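Local atomic coordinates of 3-dehydroquinate dehydratase (Thermus thermophilus, PDB entry 2UYG), a protein that catalyses the trans-dehydration of 3-dehydroquinate to 3-dehydroshikimate, probably through an enolate intermediate, in the shikimate pathway to chorismate. Residues 96-101 with 121-126; 67-72 with 92-97. All coordinates share one frame; numbering follows the deposited sequence.

Contact 1: 96-101 with 121-126; sequences VEVHLT and GIVSGF
Ile-122 lies alongside Glu-97, its CD1 methyl pushed up against Glu-97 OE1 at 3.3 Å, and the same methyl comes to the edge of the His-99 ring, 3.9 Å from NE2. This is the tight half of the contact. His-99 NE2 donates to Glu-97 OE1 at 2.7 Å, the oxygen lying in the ring plane and using its anti lone pair, which should hold the imidazole in this orientation. The first torsion of His-99 sets CG beside the backbone N (chi1 -50°) and turns the ring back along the strand, so that its edge meets Glu-97 OE1 and Ile-122 CD1, while CB rests on Ser-124 CB, 3.6 Å away. The carboxylate is gripped further by Ser-113 at OE1 and Thr-115 at OE2. An alanine in place of His-99, the probable proton donor of the active site, would probably leave Glu-97 OE1 without its in-plane donor and open a gap beside Ile-122 CD1. Strands 95-99 and 121-124 are parallel neighbours in the central sheet of the flavodoxin-like fold, 121-124 being the last strand of this chain. Glu-97 turns both its N and its O to that strand, giving to Gly-121 O and receiving Val-123 N, and His-99 N takes Val-123 O. The opposite face, with Val-96, Val-98 and Val-123, packs under helix 129-140; there Val-96 CG1 and Val-123 CG1 meet more slackly, at 4.3 Å. Past the strands, by the predicted substrate binders Leu-100 and Thr-101, the grip relaxes. Gly-125 N still reaches His-99 O, but at 3.3 Å and from above the carbonyl plane, and partly exposed Gly-125 has a positive phi of 112° that suits glycine.

Contact 2: 67-72 with 92-97; sequences FLAIVL and PLPVVE
Leu-93 reaches across with both methyls, CD2 to Phe-67 O at 3.4 Å and CD1 to Phe-67 CB and Ile-70. CD1 meets Ile-70 CD1 at 4.0 Å, the two side chains crossing at about a right angle. With CG set beside the backbone N (chi1 -60°), the leucine points these methyls at the chain of residues 67-70. Pro-94 follows and sets its ring against both backbone and side chain: CD is 3.4 Å from Leu-68 O, and CG lies 3.8 Å from Ala-69 CB. Having no N-H, it takes part in the pairing through its carbonyl, which accepts a nearly straight bond from Ile-70 N (3.0 Å, 171° at the hydrogen). From Val-95 onward the two chains run as regular parallel strands. Val-95 CG1 fits against both CB and CD2 of Leu-72, each 3.9 Å away, and helix 82-89 closes over this pair through Ile-88. Val-96 turns to the other face with Val-71, below Leu-138 of helix 129-140, and its backbone works both ways: N gives to Ile-70 O and O receives Leu-72 N at 2.8 Å. At Glu-97, the last residue of the segment, CA approaches Leu-72 O at 3.1 Å in a short CA-H...O contact, with CG of the glutamate passing the same oxygen. Strand 69-73, helix 82-89 and strand 95-99 thus make one beta-alpha-beta crossover, set in the parallel sheet of strand order 2-1-3-4-5 that marks the flavodoxin-like fold of type II dehydroquinases.

Strand 95-99 serves both contacts, so Val-96 and Glu-97 belong to each: contact 2 holds one edge of the strand and contact 1 the other, with centres 13 Å apart. They also meet directly, Val-98 N lying 2.9 Å from Leu-72 O in a probable hydrogen bond, and Val-98 CG2 packing on Val-71 CG1 at 3.9 Å. Contact 1 carries the chain on to the C-terminal ends of the strands, where His-99, the predicted proton donor, has its side chain about 4 Å from that of Asn-73, a predicted substrate binder. A bound glycerol, probably picked up from the crystallisation liquor, comes within about 3 Å of the His-99 side chain. Beyond contact 1, strand 121-124 pairs antiparallel with a second subunit, extending the sheet.

Contact 1: 96-101 with 121-126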
loop_
_atom_site.group_PDB
_atom_site.type_symbol
_atom_site.label_atom_id
_atom_site.label_comp_id
_atom_site.label_asym_id
_atom_site.label_seq_id
_atom_site.Cartn_x
_atom_site.Cartn_y
_atom_site.Cartn_z
ATOM N N VAL A 96 -29.182 -2.125 -13.642
ATOM C CA VAL A 96 -28.258 -3.081 -14.161
ATOM C C VAL A 96 -27.105 -2.307 -14.859
ATOM O O VAL A 96 -27.359 -1.481 -15.680
ATOM C CB VAL A 96 -28.871 -4.013 -15.205
ATOM C CG1 VAL A 96 -27.846 -5.071 -15.602
ATOM C CG2 VAL A 96 -30.150 -4.751 -14.630
ATOM N N GLU A 97 -25.868 -2.576 -14.452
ATOM C CA GLU A 97 -24.679 -1.890 -14.948
ATOM C C GLU A 97 -24.193 -2.735 -16.106
ATOM O O GLU A 97 -24.042 -3.897 -15.971
ATOM C CB GLU A 97 -23.601 -1.795 -13.856
ATOM C CG GLU A 97 -22.369 -1.106 -14.330
ATOM C CD GLU A 97 -21.323 -0.820 -13.242
ATOM O OE1 GLU A 97 -20.088 -1.085 -13.465
ATOM O OE2 GLU A 97 -21.713 -0.353 -12.184
ATOM N N VAL A 98 -23.933 -2.131 -17.218
ATOM C CA VAL A 98 -23.502 -2.798 -18.443
ATOM C C VAL A 98 -22.240 -2.163 -18.974
ATOM O O VAL A 98 -22.045 -0.932 -18.875
ATOM C CB VAL A 98 -24.780 -2.660 -19.372
ATOM C CG1 VAL A 98 -24.516 -2.621 -20.738
ATOM C CG2 VAL A 98 -25.752 -3.804 -19.013
ATOM N N HIS A 99 -21.335 -2.968 -19.558
ATOM C CA HIS A 99 -20.163 -2.398 -20.298
ATOM C C HIS A 99 -19.925 -3.260 -21.514
ATOM O O HIS A 99 -20.051 -4.468 -21.402
ATOM C CB HIS A 99 -18.872 -2.414 -19.483
ATOM C CG HIS A 99 -19.024 -1.853 -18.127
ATOM N ND1 HIS A 99 -18.808 -0.515 -17.848
ATOM C CD2 HIS A 99 -19.461 -2.415 -16.974
ATOM C CE1 HIS A 99 -19.041 -0.309 -16.567
ATOM N NE2 HIS A 99 -19.448 -1.440 -16.012
ATOM N N LEU A 100 -19.551 -2.645 -22.619
ATOM C CA LEU A 100 -19.251 -3.308 -23.845
ATOM C C LEU A 100 -18.055 -4.227 -23.720
ATOM O O LEU A 100 -18.081 -5.323 -24.252
ATOM C CB LEU A 100 -18.877 -2.283 -24.904
ATOM C CG LEU A 100 -20.050 -1.329 -25.223
ATOM C CD1 LEU A 100 -19.430 -0.017 -25.638
ATOM C CD2 LEU A 100 -20.930 -1.926 -26.275
ATOM N N THR A 101 -17.021 -3.723 -23.046
ATOM C CA THR A 101 -15.732 -4.385 -22.954
ATOM C C THR A 101 -15.595 -5.016 -21.629
ATOM O O THR A 101 -16.332 -4.708 -20.704
ATOM C CB THR A 101 -14.502 -3.393 -23.080
ATOM O OG1 THR A 101 -14.517 -2.397 -22.034
ATOM C CG2 THR A 101 -14.508 -2.651 -24.362
ATOM N N GLY A 121 -27.005 -6.032 -10.761
ATOM C CA GLY A 121 -25.933 -6.868 -11.284
ATOM C C GLY A 121 -25.137 -6.139 -12.298
ATOM O O GLY A 121 -25.435 -4.931 -12.568
ATOM N N ILE A 122 -24.164 -6.872 -12.849
ATOM C CA ILE A 122 -23.236 -6.356 -13.810
ATOM C C ILE A 122 -23.004 -7.292 -14.946
ATOM O O ILE A 122 -22.880 -8.512 -14.768
ATOM C CB ILE A 122 -21.895 -5.832 -13.099
ATOM C CG1 ILE A 122 -20.840 -5.364 -14.107
ATOM C CG2 ILE A 122 -21.361 -6.792 -12.125
ATOM C CD1 ILE A 122 -19.851 -4.363 -13.468
ATOM N N VAL A 123 -23.016 -6.735 -16.159
ATOM C CA VAL A 123 -22.698 -7.504 -17.297
ATOM C C VAL A 123 -21.683 -6.859 -18.153
ATOM O O VAL A 123 -21.830 -5.733 -18.639
ATOM C CB VAL A 123 -23.934 -8.180 -18.086
ATOM C CG1 VAL A 123 -25.242 -7.904 -17.547
ATOM C CG2 VAL A 123 -23.795 -8.095 -19.506
ATOM N N SER A 124 -20.580 -7.541 -18.349
ATOM C CA SER A 124 -19.637 -6.931 -19.285
ATOM C C SER A 124 -18.658 -7.761 -20.103
ATOM O O SER A 124 -18.260 -8.814 -19.706
ATOM C CB SER A 124 -18.878 -5.857 -18.518
ATOM O OG SER A 124 -17.993 -6.445 -17.641
ATOM N N GLY A 125 -18.329 -7.241 -21.299
ATOM C CA GLY A 125 -17.420 -7.886 -22.243
ATOM C C GLY A 125 -18.065 -8.387 -23.523
ATOM O O GLY A 125 -17.403 -8.858 -24.386
ATOM N N PHE A 126 -19.384 -8.340 -23.607
ATOM C CA PHE A 126 -20.118 -8.932 -24.695
ATOM C C PHE A 126 -20.401 -7.960 -25.796
ATOM O O PHE A 126 -21.249 -8.216 -26.605
ATOM C CB PHE A 126 -21.430 -9.566 -24.137
ATOM C CG PHE A 126 -21.189 -10.419 -22.967
ATOM C CD1 PHE A 126 -21.495 -10.002 -21.716
ATOM C CD2 PHE A 126 -20.554 -11.604 -23.108
ATOM C CE1 PHE A 126 -21.187 -10.759 -20.601
ATOM C CE2 PHE A 126 -20.269 -12.366 -22.061
ATOM C CZ PHE A 126 -20.543 -11.932 -20.751
#

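Contact 2: 67-72 with 92-97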
loop_
_atom_site.group_PDB
_atom_site.type_symbol
_atom_site.label_atom_id
_atom_site.label_comp_id
_atom_site.label_asym_id
_atom_site.label_seq_id
_atom_site.Cartn_x
_atom_site.Cartn_y
_atom_site.Cartn_z
ATOM N N PHE A 67 -40.652 4.865 -15.684
ATOM C CA PHE A 67 -39.759 3.711 -15.918
ATOM C C PHE A 67 -39.743 2.718 -14.760
ATOM O O PHE A 67 -39.941 3.101 -13.621
ATOM C CB PHE A 67 -38.346 4.238 -16.180
ATOM C CG PHE A 67 -38.250 4.999 -17.457
ATOM C CD1 PHE A 67 -38.416 4.344 -18.649
ATOM C CD2 PHE A 67 -38.148 6.382 -17.451
ATOM C CE1 PHE A 67 -38.367 5.023 -19.837
ATOM C CE2 PHE A 67 -38.118 7.097 -18.611
ATOM C CZ PHE A 67 -38.225 6.427 -19.808
ATOM N N LEU A 68 -39.560 1.445 -15.062
ATOM C CA LEU A 68 -39.551 0.339 -14.067
ATOM C C LEU A 68 -38.170 -0.197 -13.708
ATOM O O LEU A 68 -38.012 -0.868 -12.723
ATOM C CB LEU A 68 -40.436 -0.775 -14.589
ATOM C CG LEU A 68 -40.464 -2.338 -14.508
ATOM C CD1 LEU A 68 -41.794 -2.635 -15.388
ATOM C CD2 LEU A 68 -39.234 -3.351 -14.995
ATOM N N ALA A 69 -37.168 0.206 -14.465
ATOM C CA ALA A 69 -35.799 -0.307 -14.378
ATOM C C ALA A 69 -34.864 0.565 -15.258
ATOM O O ALA A 69 -35.317 1.137 -16.244
ATOM C CB ALA A 69 -35.760 -1.827 -14.881
ATOM N N ILE A 70 -33.597 0.649 -14.889
ATOM C CA ILE A 70 -32.578 1.390 -15.645
ATOM C C ILE A 70 -31.443 0.475 -15.980
ATOM O O ILE A 70 -31.034 -0.318 -15.155
ATOM C CB ILE A 70 -32.014 2.538 -14.780
ATOM C CG1 ILE A 70 -33.095 3.602 -14.457
ATOM C CG2 ILE A 70 -30.837 3.199 -15.449
ATOM C CD1 ILE A 70 -32.811 4.255 -13.144
ATOM N N VAL A 71 -30.931 0.594 -17.208
ATOM C CA VAL A 71 -29.751 -0.108 -17.634
ATOM C C VAL A 71 -28.727 1.004 -17.816
ATOM O O VAL A 71 -29.007 1.914 -18.588
ATOM C CB VAL A 71 -30.049 -0.876 -18.944
ATOM C CG1 VAL A 71 -28.825 -1.457 -19.528
ATOM C CG2 VAL A 71 -31.114 -1.958 -18.708
ATOM N N LEU A 72 -27.523 0.847 -17.226
ATOM C CA LEU A 72 -26.609 1.917 -17.024
ATOM C C LEU A 72 -25.191 1.560 -17.339
ATOM O O LEU A 72 -24.635 0.671 -16.731
ATOM C CB LEU A 72 -26.686 2.324 -15.525
ATOM C CG LEU A 72 -25.716 3.385 -15.068
ATOM C CD1 LEU A 72 -26.090 4.624 -15.809
ATOM C CD2 LEU A 72 -25.867 3.674 -13.506
ATOM N N PRO A 92 -35.675 4.288 -6.359
ATOM C CA PRO A 92 -36.196 2.944 -6.079
ATOM C C PRO A 92 -36.030 1.834 -7.185
ATOM O O PRO A 92 -36.220 0.630 -6.920
ATOM C CB PRO A 92 -37.670 3.263 -5.741
ATOM C CG PRO A 92 -38.033 4.291 -6.744
ATOM C CD PRO A 92 -36.746 5.190 -6.834
ATOM N N LEU A 93 -35.609 2.219 -8.377
ATOM C CA LEU A 93 -35.606 1.336 -9.498
ATOM C C LEU A 93 -34.384 0.383 -9.451
ATOM O O LEU A 93 -33.295 0.728 -8.935
ATOM C CB LEU A 93 -35.601 2.144 -10.801
ATOM C CG LEU A 93 -36.739 3.123 -11.140
ATOM C CD1 LEU A 93 -36.652 3.523 -12.577
ATOM C CD2 LEU A 93 -38.170 2.649 -10.784
ATOM N N PRO A 94 -34.574 -0.824 -9.909
ATOM C CA PRO A 94 -33.436 -1.717 -10.144
ATOM C C PRO A 94 -32.526 -1.142 -11.223
ATOM O O PRO A 94 -33.052 -0.764 -12.274
ATOM C CB PRO A 94 -34.098 -2.972 -10.725
ATOM C CG PRO A 94 -35.412 -2.533 -11.136
ATOM C CD PRO A 94 -35.856 -1.489 -10.153
ATOM N N VAL A 95 -31.224 -1.163 -10.988
ATOM C CA VAL A 95 -30.263 -0.687 -11.943
ATOM C C VAL A 95 -29.295 -1.860 -12.345
ATOM O O VAL A 95 -28.745 -2.542 -11.476
ATOM C CB VAL A 95 -29.485 0.429 -11.349
ATOM C CG1 VAL A 95 -28.481 0.955 -12.340
ATOM C CG2 VAL A 95 -30.394 1.575 -10.890
ATOM N N VAL A 96 -29.182 -2.125 -13.642
ATOM C CA VAL A 96 -28.258 -3.081 -14.161
ATOM C C VAL A 96 -27.105 -2.307 -14.859
ATOM O O VAL A 96 -27.359 -1.481 -15.680
ATOM C CB VAL A 96 -28.871 -4.013 -15.205
ATOM C CG1 VAL A 96 -27.846 -5.071 -15.602
ATOM C CG2 VAL A 96 -30.150 -4.751 -14.630
ATOM N N GLU A 97 -25.868 -2.576 -14.452
ATOM C CA GLU A 97 -24.679 -1.890 -14.948
ATOM C C GLU A 97 -24.193 -2.735 -16.106
ATOM O O GLU A 97 -24.042 -3.897 -15.971
ATOM C CB GLU A 97 -23.601 -1.795 -13.856
ATOM C CG GLU A 97 -22.369 -1.106 -14.330
ATOM C CD GLU A 97 -21.323 -0.820 -13.242
ATOM O OE1 GLU A 97 -20.088 -1.085 -13.465
ATOM O OE2 GLU A 97 -21.713 -0.353 -12.184
#